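Activated BY transcription factor SSRB (Salmonella enterica, PDB 2WNW) belongs to glycosyl hydrolase family 30 and joins a TIM-barrel domain to a beta-sandwich domain. Local coordinates at residues A[71-76]-A[131-136]; A[121-126]-A[179-184]; A[155-160]-A[202-207]; A[414-419]-A[429-434]. All blocks are in the same frame, centred on the assembly; numbering follows the deposited sequence.

Interaction 1 of 4, residues A[71-76]-A[131-136]; sequences FLSLYF and LRLNPH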
# COMPACT_ATOMS: atom_id res chain seq x y z
N PHE A 71 5.27 6.50 -36.52
CA PHE A 71 5.06 5.46 -35.51
C PHE A 71 6.31 5.26 -34.65
O PHE A 71 6.24 5.29 -33.42
CB PHE A 71 4.69 4.14 -36.18
CG PHE A 71 4.63 2.97 -35.22
CD1 PHE A 71 3.58 2.84 -34.33
CD2 PHE A 71 5.65 2.03 -35.20
CE1 PHE A 71 3.54 1.79 -33.41
CE2 PHE A 71 5.63 0.97 -34.29
CZ PHE A 71 4.57 0.85 -33.39
N LEU A 72 7.45 5.05 -35.30
CA LEU A 72 8.70 4.83 -34.57
C LEU A 72 9.14 6.01 -33.72
O LEU A 72 9.67 5.83 -32.63
CB LEU A 72 9.81 4.44 -35.55
CG LEU A 72 9.64 3.10 -36.26
CD1 LEU A 72 10.78 2.89 -37.24
CD2 LEU A 72 9.62 1.97 -35.23
N SER A 73 8.94 7.23 -34.22
CA SER A 73 9.33 8.42 -33.46
C SER A 73 8.47 8.57 -32.21
O SER A 73 8.96 8.93 -31.13
CB SER A 73 9.18 9.68 -34.32
OG SER A 73 10.03 9.62 -35.45
N LEU A 74 7.18 8.31 -32.36
CA LEU A 74 6.23 8.42 -31.25
C LEU A 74 6.60 7.54 -30.07
O LEU A 74 6.48 7.93 -28.92
CB LEU A 74 4.83 8.04 -31.74
CG LEU A 74 3.74 9.10 -31.93
CD1 LEU A 74 4.30 10.51 -31.91
CD2 LEU A 74 3.01 8.80 -33.22
N TYR A 75 7.06 6.33 -30.38
CA TYR A 75 7.42 5.36 -29.36
C TYR A 75 8.88 5.36 -28.93
O TYR A 75 9.18 5.24 -27.74
CB TYR A 75 7.06 3.96 -29.85
CG TYR A 75 5.71 3.44 -29.41
CD1 TYR A 75 4.93 2.67 -30.28
CD2 TYR A 75 5.24 3.62 -28.11
CE1 TYR A 75 3.74 2.08 -29.87
CE2 TYR A 75 4.04 3.04 -27.68
CZ TYR A 75 3.30 2.27 -28.57
OH TYR A 75 2.14 1.65 -28.16
N PHE A 76 9.79 5.50 -29.88
CA PHE A 76 11.20 5.41 -29.56
C PHE A 76 12.07 6.65 -29.62
O PHE A 76 13.26 6.59 -29.32
CB PHE A 76 11.80 4.29 -30.41
CG PHE A 76 11.00 3.02 -30.35
CD1 PHE A 76 10.10 2.70 -31.36
CD2 PHE A 76 11.09 2.19 -29.24
CE1 PHE A 76 9.29 1.57 -31.26
CE2 PHE A 76 10.28 1.06 -29.13
CZ PHE A 76 9.39 0.75 -30.14
N LEU A 131 15.35 0.13 -32.80
CA LEU A 131 16.73 0.17 -32.35
C LEU A 131 17.49 1.33 -33.00
O LEU A 131 18.45 1.85 -32.43
CB LEU A 131 17.41 -1.17 -32.68
CG LEU A 131 17.89 -2.09 -31.56
CD1 LEU A 131 17.15 -1.85 -30.27
CD2 LEU A 131 17.74 -3.53 -32.03
N ARG A 132 17.07 1.73 -34.20
CA ARG A 132 17.72 2.84 -34.88
C ARG A 132 17.50 4.12 -34.09
O ARG A 132 18.41 4.94 -33.95
CB ARG A 132 17.17 3.01 -36.30
CG ARG A 132 18.01 2.35 -37.39
CD ARG A 132 17.55 2.77 -38.78
NE ARG A 132 16.32 2.09 -39.19
CZ ARG A 132 16.27 0.82 -39.58
NH1 ARG A 132 17.38 0.09 -39.60
NH2 ARG A 132 15.12 0.27 -39.94
N LEU A 133 16.29 4.29 -33.56
CA LEU A 133 15.97 5.47 -32.76
C LEU A 133 16.58 5.37 -31.37
O LEU A 133 17.03 6.37 -30.81
CB LEU A 133 14.46 5.67 -32.67
CG LEU A 133 13.84 6.41 -33.86
CD1 LEU A 133 14.01 5.61 -35.14
CD2 LEU A 133 12.37 6.67 -33.59
N ASN A 134 16.58 4.17 -30.80
CA ASN A 134 17.18 3.96 -29.49
C ASN A 134 17.97 2.65 -29.50
O ASN A 134 17.45 1.59 -29.16
CB ASN A 134 16.14 3.91 -28.37
CG ASN A 134 16.77 3.74 -27.00
OD1 ASN A 134 17.99 3.84 -26.85
ND2 ASN A 134 15.94 3.47 -25.99
N PRO A 135 19.25 2.72 -29.88
CA PRO A 135 20.11 1.54 -29.94
C PRO A 135 20.43 0.93 -28.57
O PRO A 135 21.02 -0.15 -28.50
CB PRO A 135 21.35 2.05 -30.66
CG PRO A 135 21.43 3.47 -30.22
CD PRO A 135 19.99 3.92 -30.32
N HIS A 136 20.04 1.62 -27.50
CA HIS A 136 20.32 1.13 -26.15
C HIS A 136 19.14 0.45 -25.45
O HIS A 136 19.20 0.19 -24.25
CB HIS A 136 20.86 2.27 -25.29
CG HIS A 136 22.20 2.77 -25.74
ND1 HIS A 136 22.44 4.10 -26.02
CD2 HIS A 136 23.36 2.12 -25.98
CE1 HIS A 136 23.69 4.25 -26.41
NE2 HIS A 136 24.27 3.06 -26.40

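Interaction 2 of 4, residues A[121-126]-A[179-184]; sequences AHLIPL and LEYRRH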
# COMPACT_ATOMS: atom_id res chain seq x y z
N ALA A 121 11.29 -11.54 -41.66
CA ALA A 121 10.38 -10.74 -42.47
C ALA A 121 9.33 -9.99 -41.65
O ALA A 121 8.95 -8.88 -42.01
CB ALA A 121 9.70 -11.63 -43.50
N HIS A 122 8.88 -10.59 -40.56
CA HIS A 122 7.83 -10.00 -39.74
C HIS A 122 8.21 -9.27 -38.46
O HIS A 122 7.54 -8.32 -38.06
CB HIS A 122 6.80 -11.08 -39.41
CG HIS A 122 6.14 -11.68 -40.61
ND1 HIS A 122 5.43 -12.86 -40.55
CD2 HIS A 122 6.09 -11.27 -41.90
CE1 HIS A 122 4.96 -13.14 -41.75
NE2 HIS A 122 5.34 -12.19 -42.59
N LEU A 123 9.29 -9.70 -37.81
CA LEU A 123 9.71 -9.08 -36.56
C LEU A 123 10.92 -8.18 -36.63
O LEU A 123 10.89 -7.05 -36.15
CB LEU A 123 9.96 -10.17 -35.50
CG LEU A 123 8.73 -10.81 -34.87
CD1 LEU A 123 9.13 -12.09 -34.15
CD2 LEU A 123 8.10 -9.83 -33.90
N ILE A 124 12.00 -8.68 -37.22
CA ILE A 124 13.24 -7.93 -37.30
C ILE A 124 13.16 -6.53 -37.90
O ILE A 124 13.84 -5.61 -37.43
CB ILE A 124 14.33 -8.78 -38.01
CG1 ILE A 124 14.59 -10.03 -37.16
CG2 ILE A 124 15.62 -7.98 -38.17
CD1 ILE A 124 15.73 -10.90 -37.65
N PRO A 125 12.33 -6.32 -38.94
CA PRO A 125 12.24 -4.97 -39.50
C PRO A 125 11.75 -3.95 -38.47
O PRO A 125 12.33 -2.87 -38.32
CB PRO A 125 11.26 -5.15 -40.66
CG PRO A 125 11.56 -6.54 -41.12
CD PRO A 125 11.64 -7.30 -39.81
N LEU A 126 10.69 -4.30 -37.75
CA LEU A 126 10.13 -3.41 -36.73
C LEU A 126 11.17 -3.16 -35.62
O LEU A 126 11.46 -2.01 -35.28
CB LEU A 126 8.89 -4.05 -36.10
CG LEU A 126 7.78 -3.15 -35.54
CD1 LEU A 126 6.93 -3.98 -34.58
CD2 LEU A 126 8.35 -1.94 -34.82
N LEU A 179 21.67 -16.12 -31.14
CA LEU A 179 22.74 -15.92 -32.11
C LEU A 179 22.18 -15.33 -33.40
O LEU A 179 22.78 -14.43 -34.00
CB LEU A 179 23.44 -17.25 -32.41
CG LEU A 179 24.16 -17.88 -31.22
CD1 LEU A 179 24.71 -19.23 -31.61
CD2 LEU A 179 25.28 -16.95 -30.76
N GLU A 180 21.02 -15.84 -33.82
CA GLU A 180 20.35 -15.37 -35.02
C GLU A 180 20.06 -13.87 -34.92
O GLU A 180 20.38 -13.10 -35.82
CB GLU A 180 19.04 -16.15 -35.21
CG GLU A 180 17.99 -15.49 -36.10
CD GLU A 180 18.46 -15.24 -37.52
OE1 GLU A 180 19.39 -15.94 -37.98
OE2 GLU A 180 17.88 -14.36 -38.18
N TYR A 181 19.46 -13.45 -33.80
CA TYR A 181 19.16 -12.04 -33.61
C TYR A 181 20.42 -11.18 -33.50
O TYR A 181 20.45 -10.06 -34.00
CB TYR A 181 18.26 -11.85 -32.38
CG TYR A 181 16.78 -12.05 -32.69
CD1 TYR A 181 15.85 -11.08 -32.37
CD2 TYR A 181 16.34 -13.19 -33.36
CE1 TYR A 181 14.49 -11.23 -32.70
CE2 TYR A 181 14.99 -13.36 -33.70
CZ TYR A 181 14.08 -12.37 -33.36
OH TYR A 181 12.75 -12.53 -33.71
N ARG A 182 21.46 -11.70 -32.86
CA ARG A 182 22.69 -10.93 -32.73
C ARG A 182 23.30 -10.67 -34.11
O ARG A 182 23.90 -9.61 -34.35
CB ARG A 182 23.70 -11.66 -31.83
CG ARG A 182 24.91 -10.81 -31.47
CD ARG A 182 25.64 -11.33 -30.24
NE ARG A 182 26.27 -12.63 -30.46
CZ ARG A 182 26.97 -13.28 -29.53
NH1 ARG A 182 27.12 -12.75 -28.33
NH2 ARG A 182 27.51 -14.45 -29.81
N ARG A 183 23.15 -11.62 -35.02
CA ARG A 183 23.67 -11.48 -36.38
C ARG A 183 22.98 -10.33 -37.11
O ARG A 183 23.55 -9.73 -38.01
CB ARG A 183 23.45 -12.76 -37.18
CG ARG A 183 24.53 -13.82 -37.01
CD ARG A 183 24.10 -15.08 -37.74
NE ARG A 183 23.59 -14.76 -39.07
CZ ARG A 183 22.57 -15.40 -39.65
NH1 ARG A 183 21.97 -16.40 -39.02
NH2 ARG A 183 22.16 -15.03 -40.85
N HIS A 184 21.74 -10.04 -36.71
CA HIS A 184 20.97 -8.97 -37.33
C HIS A 184 21.05 -7.68 -36.51
O HIS A 184 20.21 -6.79 -36.64
CB HIS A 184 19.51 -9.40 -37.50
CG HIS A 184 19.33 -10.50 -38.50
ND1 HIS A 184 18.97 -10.26 -39.81
CD2 HIS A 184 19.50 -11.84 -38.40
CE1 HIS A 184 18.93 -11.41 -40.47
NE2 HIS A 184 19.25 -12.38 -39.64

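Interaction 3 of 4, residues A[155-160]-A[202-207]; sequences DMNGGG and TWDSCL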
# COMPACT_ATOMS: atom_id res chain seq x y z
N ASP A 155 1.65 -30.44 -29.86
CA ASP A 155 0.90 -29.28 -30.34
C ASP A 155 1.40 -28.03 -29.62
O ASP A 155 1.52 -28.04 -28.40
CB ASP A 155 -0.58 -29.48 -30.05
CG ASP A 155 -1.49 -28.46 -30.73
OD1 ASP A 155 -1.01 -27.42 -31.23
OD2 ASP A 155 -2.71 -28.70 -30.75
N MET A 156 1.67 -26.96 -30.36
CA MET A 156 2.13 -25.73 -29.71
C MET A 156 0.99 -25.12 -28.89
O MET A 156 1.23 -24.42 -27.90
CB MET A 156 2.62 -24.72 -30.76
CG MET A 156 3.95 -25.12 -31.39
SD MET A 156 4.58 -23.87 -32.51
CE MET A 156 5.27 -22.67 -31.34
N ASN A 157 -0.25 -25.39 -29.30
CA ASN A 157 -1.42 -24.88 -28.59
C ASN A 157 -1.95 -25.91 -27.59
O ASN A 157 -1.56 -27.08 -27.62
CB ASN A 157 -2.57 -24.57 -29.56
CG ASN A 157 -2.14 -23.78 -30.77
OD1 ASN A 157 -2.18 -24.27 -31.90
ND2 ASN A 157 -1.72 -22.54 -30.55
N GLY A 158 -2.83 -25.46 -26.70
CA GLY A 158 -3.46 -26.34 -25.74
C GLY A 158 -2.65 -26.88 -24.58
O GLY A 158 -2.98 -27.94 -24.04
N GLY A 159 -1.61 -26.16 -24.18
CA GLY A 159 -0.82 -26.62 -23.05
C GLY A 159 0.22 -27.68 -23.38
O GLY A 159 0.97 -27.56 -24.34
N GLY A 160 0.24 -28.73 -22.57
CA GLY A 160 1.21 -29.79 -22.75
C GLY A 160 2.48 -29.38 -22.02
O GLY A 160 2.53 -28.29 -21.44
N THR A 202 -5.76 -21.90 -25.39
CA THR A 202 -6.15 -22.50 -26.66
C THR A 202 -5.10 -22.12 -27.70
O THR A 202 -5.08 -22.67 -28.81
CB THR A 202 -7.53 -21.98 -27.14
OG1 THR A 202 -7.51 -20.55 -27.21
CG2 THR A 202 -8.63 -22.43 -26.18
N TRP A 203 -4.24 -21.17 -27.34
CA TRP A 203 -3.16 -20.74 -28.22
C TRP A 203 -1.83 -21.25 -27.67
O TRP A 203 -1.82 -22.09 -26.77
CB TRP A 203 -3.15 -19.22 -28.36
CG TRP A 203 -3.12 -18.46 -27.06
CD1 TRP A 203 -2.05 -18.29 -26.22
CD2 TRP A 203 -4.21 -17.75 -26.46
NE1 TRP A 203 -2.41 -17.51 -25.15
CE2 TRP A 203 -3.73 -17.16 -25.27
CE3 TRP A 203 -5.56 -17.54 -26.82
CZ2 TRP A 203 -4.54 -16.38 -24.43
CZ3 TRP A 203 -6.36 -16.77 -25.99
CH2 TRP A 203 -5.85 -16.20 -24.80
N ASP A 204 -0.72 -20.76 -28.20
CA ASP A 204 0.61 -21.19 -27.78
C ASP A 204 0.81 -21.14 -26.27
O ASP A 204 0.71 -20.08 -25.66
CB ASP A 204 1.67 -20.34 -28.47
CG ASP A 204 1.46 -20.27 -29.97
OD1 ASP A 204 2.17 -20.97 -30.71
OD2 ASP A 204 0.55 -19.51 -30.40
N SER A 205 1.10 -22.29 -25.68
CA SER A 205 1.30 -22.39 -24.24
C SER A 205 2.06 -23.67 -23.89
O SER A 205 2.10 -24.61 -24.68
CB SER A 205 -0.05 -22.35 -23.52
OG SER A 205 -0.96 -23.29 -24.09
N CYS A 206 2.65 -23.70 -22.70
CA CYS A 206 3.42 -24.86 -22.26
C CYS A 206 3.53 -24.80 -20.74
O CYS A 206 3.84 -23.75 -20.18
CB CYS A 206 4.81 -24.84 -22.89
SG CYS A 206 5.81 -26.32 -22.60
N LEU A 207 3.29 -25.93 -20.08
CA LEU A 207 3.33 -25.99 -18.62
C LEU A 207 4.66 -26.48 -18.04
O LEU A 207 5.29 -27.39 -18.58
CB LEU A 207 2.22 -26.89 -18.09
CG LEU A 207 0.78 -26.59 -18.50
CD1 LEU A 207 -0.12 -27.69 -17.96
CD2 LEU A 207 0.35 -25.23 -17.96

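Interaction 4 of 4, residues A[414-419]-A[429-434]; sequences VQERRC and ALTLPP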
# COMPACT_ATOMS: atom_id res chain seq x y z
N VAL A 414 -14.42 10.69 -8.88
CA VAL A 414 -15.32 11.17 -9.93
C VAL A 414 -15.55 12.67 -9.79
O VAL A 414 -16.38 13.25 -10.48
CB VAL A 414 -16.68 10.45 -9.86
CG1 VAL A 414 -16.49 8.96 -10.14
CG2 VAL A 414 -17.31 10.66 -8.50
N GLN A 415 -14.81 13.28 -8.87
CA GLN A 415 -14.91 14.72 -8.63
C GLN A 415 -13.53 15.34 -8.79
O GLN A 415 -12.52 14.64 -8.69
CB GLN A 415 -15.36 15.02 -7.21
CG GLN A 415 -16.68 14.45 -6.78
CD GLN A 415 -16.98 14.81 -5.34
OE1 GLN A 415 -16.96 15.99 -4.98
NE2 GLN A 415 -17.24 13.80 -4.52
N GLU A 416 -13.50 16.64 -9.01
CA GLU A 416 -12.25 17.36 -9.11
C GLU A 416 -11.64 17.27 -7.72
O GLU A 416 -12.35 17.37 -6.72
CB GLU A 416 -12.53 18.82 -9.47
CG GLU A 416 -11.31 19.70 -9.54
CD GLU A 416 -11.67 21.16 -9.73
OE1 GLU A 416 -12.28 21.75 -8.81
OE2 GLU A 416 -11.36 21.72 -10.80
N ARG A 417 -10.33 17.06 -7.63
CA ARG A 417 -9.67 16.96 -6.33
C ARG A 417 -8.43 17.84 -6.25
O ARG A 417 -7.81 18.16 -7.26
CB ARG A 417 -9.28 15.50 -6.04
CG ARG A 417 -10.47 14.55 -5.88
CD ARG A 417 -11.36 14.97 -4.71
NE ARG A 417 -10.61 15.02 -3.45
CZ ARG A 417 -10.33 13.96 -2.69
NH1 ARG A 417 -9.64 14.12 -1.57
NH2 ARG A 417 -10.76 12.75 -3.04
N ARG A 418 -8.08 18.23 -5.03
CA ARG A 418 -6.92 19.08 -4.79
C ARG A 418 -5.89 18.40 -3.92
O ARG A 418 -6.21 17.53 -3.11
CB ARG A 418 -7.33 20.37 -4.10
CG ARG A 418 -8.18 21.31 -4.92
CD ARG A 418 -8.58 22.48 -4.05
NE ARG A 418 -9.35 22.03 -2.90
CZ ARG A 418 -9.17 22.47 -1.65
NH1 ARG A 418 -8.23 23.37 -1.39
NH2 ARG A 418 -9.93 22.00 -0.67
N CYS A 419 -4.64 18.81 -4.07
CA CYS A 419 -3.56 18.27 -3.27
C CYS A 419 -2.42 19.26 -3.29
O CYS A 419 -2.33 20.12 -4.17
CB CYS A 419 -3.09 16.92 -3.81
SG CYS A 419 -2.27 16.97 -5.42
N ALA A 429 0.49 23.69 -5.06
CA ALA A 429 -0.90 23.24 -5.04
C ALA A 429 -1.36 22.81 -6.42
O ALA A 429 -1.18 23.53 -7.40
CB ALA A 429 -1.80 24.36 -4.52
N LEU A 430 -1.95 21.62 -6.48
CA LEU A 430 -2.45 21.09 -7.75
C LEU A 430 -3.93 20.76 -7.66
O LEU A 430 -4.44 20.39 -6.60
CB LEU A 430 -1.68 19.83 -8.14
CG LEU A 430 -0.16 19.91 -8.30
CD1 LEU A 430 0.37 18.55 -8.72
CD2 LEU A 430 0.20 20.96 -9.34
N THR A 431 -4.62 20.92 -8.78
CA THR A 431 -6.04 20.60 -8.87
C THR A 431 -6.20 19.67 -10.06
O THR A 431 -5.82 20.02 -11.18
CB THR A 431 -6.90 21.86 -9.09
OG1 THR A 431 -6.81 22.71 -7.93
CG2 THR A 431 -8.35 21.48 -9.31
N LEU A 432 -6.74 18.49 -9.82
CA LEU A 432 -6.92 17.53 -10.91
C LEU A 432 -8.39 17.25 -11.17
O LEU A 432 -9.18 17.04 -10.24
CB LEU A 432 -6.20 16.21 -10.60
CG LEU A 432 -4.67 16.23 -10.61
CD1 LEU A 432 -4.16 16.84 -9.31
CD2 LEU A 432 -4.13 14.80 -10.75
N PRO A 433 -8.79 17.25 -12.44
CA PRO A 433 -10.19 16.98 -12.76
C PRO A 433 -10.42 15.49 -12.55
O PRO A 433 -9.47 14.73 -12.32
CB PRO A 433 -10.28 17.37 -14.23
CG PRO A 433 -8.92 16.98 -14.75
CD PRO A 433 -8.00 17.49 -13.67
N PRO A 434 -11.68 15.04 -12.61
CA PRO A 434 -11.96 13.61 -12.42
C PRO A 434 -11.16 12.82 -13.45
O PRO A 434 -11.13 13.18 -14.63
CB PRO A 434 -13.46 13.52 -12.67
CG PRO A 434 -13.96 14.87 -12.24
CD PRO A 434 -12.93 15.80 -12.82

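Interaction 1 of 4, residues A[71-76]-A[131-136]
Leu133 reaches across from helix 124-133 and lays its CD2 methyl on the backbone of helix 65-76, over Leu72 and Ser73. The methyl stands 3.5 Å from Ser73 CA and 3.9 Å from Leu72 CB. It comes within 3.0 Å of Leu72 O, a carbonyl that already accepts the helical bond from Phe76 N; so short an approach is doubtful as modelled. Nearer its root the same leucine packs on Phe76, with Leu133 CB 3.8 Å from Phe76 CB. Phe76 CG lies anti to its own carbonyl carbon (chi1 -49°), which carries the ring away from Leu133 toward Ala130, Phe52 and Met137. In the TIM barrel these two helices follow strands 48-51 and 85-90, neighbours in the parallel sheet, so they are adjacent members of the outer helical layer, touching here near their C-terminal ends. Asn134 is the first residue past helix 124-133 and rests its CB 4.0 Å from Phe76 O. With Asn134 CG anti to the backbone N (chi1 -178°), OD1 accepts from His136 N at 3.1 Å in an Asx turn, met from above the carbonyl plane, while ND2 bonds to Tyr83 O.

Interaction 2 of 4, residues A[121-126]-A[179-184]
Glu180 holds its carboxylate between a charge and a methyl group: OE1 forms a salt bridge with Arg183 NH1 at 2.8 Å, one helical turn on, while OE2 faces Ile124 CD1 across the contact at 4.1 Å. The two segments belong to the helical layer of a TIM barrel. Residues 121-126 run from helix 117-122 into helix 124-133, and residues 179-184 close helix 167-183, which follows barrel strand 138-143. Ile124 is the central apolar residue of the contact, touching Glu180, Tyr181 and His184. Its CD1 methyl sits over one face of the His184 imidazole, shifted toward the rim on the CG side, and makes a CH-pi contact 3.9 Å from the ring centroid, 17° off the normal. The two side chains meet at about a right angle. The extended CG1-CD1 branch makes this possible: CG1 is anti to the carbonyl carbon (chi1 -62°) and CD1 is carried straight on beyond it. Back along that arm, CG1 meets the Tyr181 ring obliquely, 4.5 Å from CZ. Tyr181 sends its hydroxyl past Ile124 to Leu123, whose CD1 is 3.7 Å from OH, and the polar need of that oxygen is met by Asp119 OD1. Glu120 brings a second carboxylate close to Glu180 OE2, a crowding of like charge that the Arg183 guanidinium probably relieves in part. The other branch of Ile124 meets the same histidine: its CG2 methyl is 4.2 Å from His184 CB.

Interaction 3 of 4, residues A[155-160]-A[202-207]
Met156 O and Ser205 N make the first of two backbone hydrogen bonds between these loops, 3.1 Å long and nearly along the C=O axis. The second, from Leu207 N to Gly160 O, is shorter at 2.8 Å and almost straight, with 175° at the hydrogen. Weaker CA-H...O contacts add to them: Asp204 CA lies 3.3 Å from Met156 O, adding to the bond from Ser205 N, and Asn157 CA approaches Trp203 O.

Among the side-chain bonds, three meet at Ser205. Its OG stands between the backbone N and the carbonyl carbon (chi1 50°), where it accepts from Gly159 N at 2.9 Å, gives its proton to Trp203 O at 3.1 Å, and is bonded as well to Lys201 N. Asp155 OD1 closes an Asx turn with Asn157 N, met from well above the carboxylate plane.

Of the van der Waals contacts, the Met156 CE methyl rests 3.6 Å from Asp204 OD1, the two side chains crossing at a slant; that carboxylate is held by Ser92 at OD1 and His343 at OD2. Charge enters through Lys151, whose NZ bonds to Asp155 O, Gly159 O and Ser205 O, tying carbonyls of both loops to one ammonium group.

Residues 155-160 lie between strand 138-143 and helix 167-183, and residues 202-207 between strand 190-192 and helix 210-227: neighbouring beta-alpha loops at the C-terminal end of the barrel strands.

Interaction 4 of 4, residues A[414-419]-A[429-434]
Arg417 and Leu432 face each other as an antiparallel hydrogen-bonded pair, Arg417 N to Leu432 O at 2.9 Å and Leu432 N to Arg417 O at 2.8 Å. Two residues on, Cys419 and Leu430 repeat the pattern, and between them Arg418 and Thr431 form a non-hydrogen-bonded pair. This is a beta hairpin of strands 417-423 and 426-432 in the beta-sandwich domain; the short segments 417-419 and 429-432 run at 161° to each other, close to antiparallel.

Cys419 SG packs 4.0 Å from Leu430 CB and 4.3 Å from Leu432 CD1 on one face of the sheet. Thr431 works on the other: its OG1 is 3.6 Å from Arg418 CG, the two side chains lying side by side, and its CG2 meets the carboxylate end of Glu416, 3.4 Å from CD. Glu416 gets there by an extended chain, with CG anti to the backbone N (chi1 177°). Beyond the paired strands, Pro434 lays CG 3.4 Å from Val414 O and beside Gln415 C.

Farther out, Leu393 backs Cys419, Leu5 meets Leu430 and Val409 meets Leu432. Arg417 folds away to salt bridges with Asp390 and Asp413 and a bond to Tyr389 OH, while Arg418 reaches Glu32. Asn411 ND2 bonds to Gln415 O and Pro433 O, linking the two segments beyond the last backbone pair.

Pro433 and Pro434 have no N-H to give, so neither can continue the pairing as a donor, and past Leu432 the contact passes to ring carbons against backbone.

Interactions 1 and 2 share helix 124-133 and lie 16 Å apart between centres; they touch where Leu126 CD2 of the second meets Phe71 CE2 of the first at 4.0 Å. Together they tie three successive parts of the barrel's helical layer. Interaction 3 belongs to the same domain, in the loops beyond the strand ends, about 25 Å from interaction 2 between centres; its Trp203 side chain is about 3 Å from a bound glycerol, probably from the crystallisation liquor. Interaction 4 stands apart in the beta-sandwich domain, about 47 Å between centres from both interactions 2 and 3, on the opposite side of the chain's centre from them.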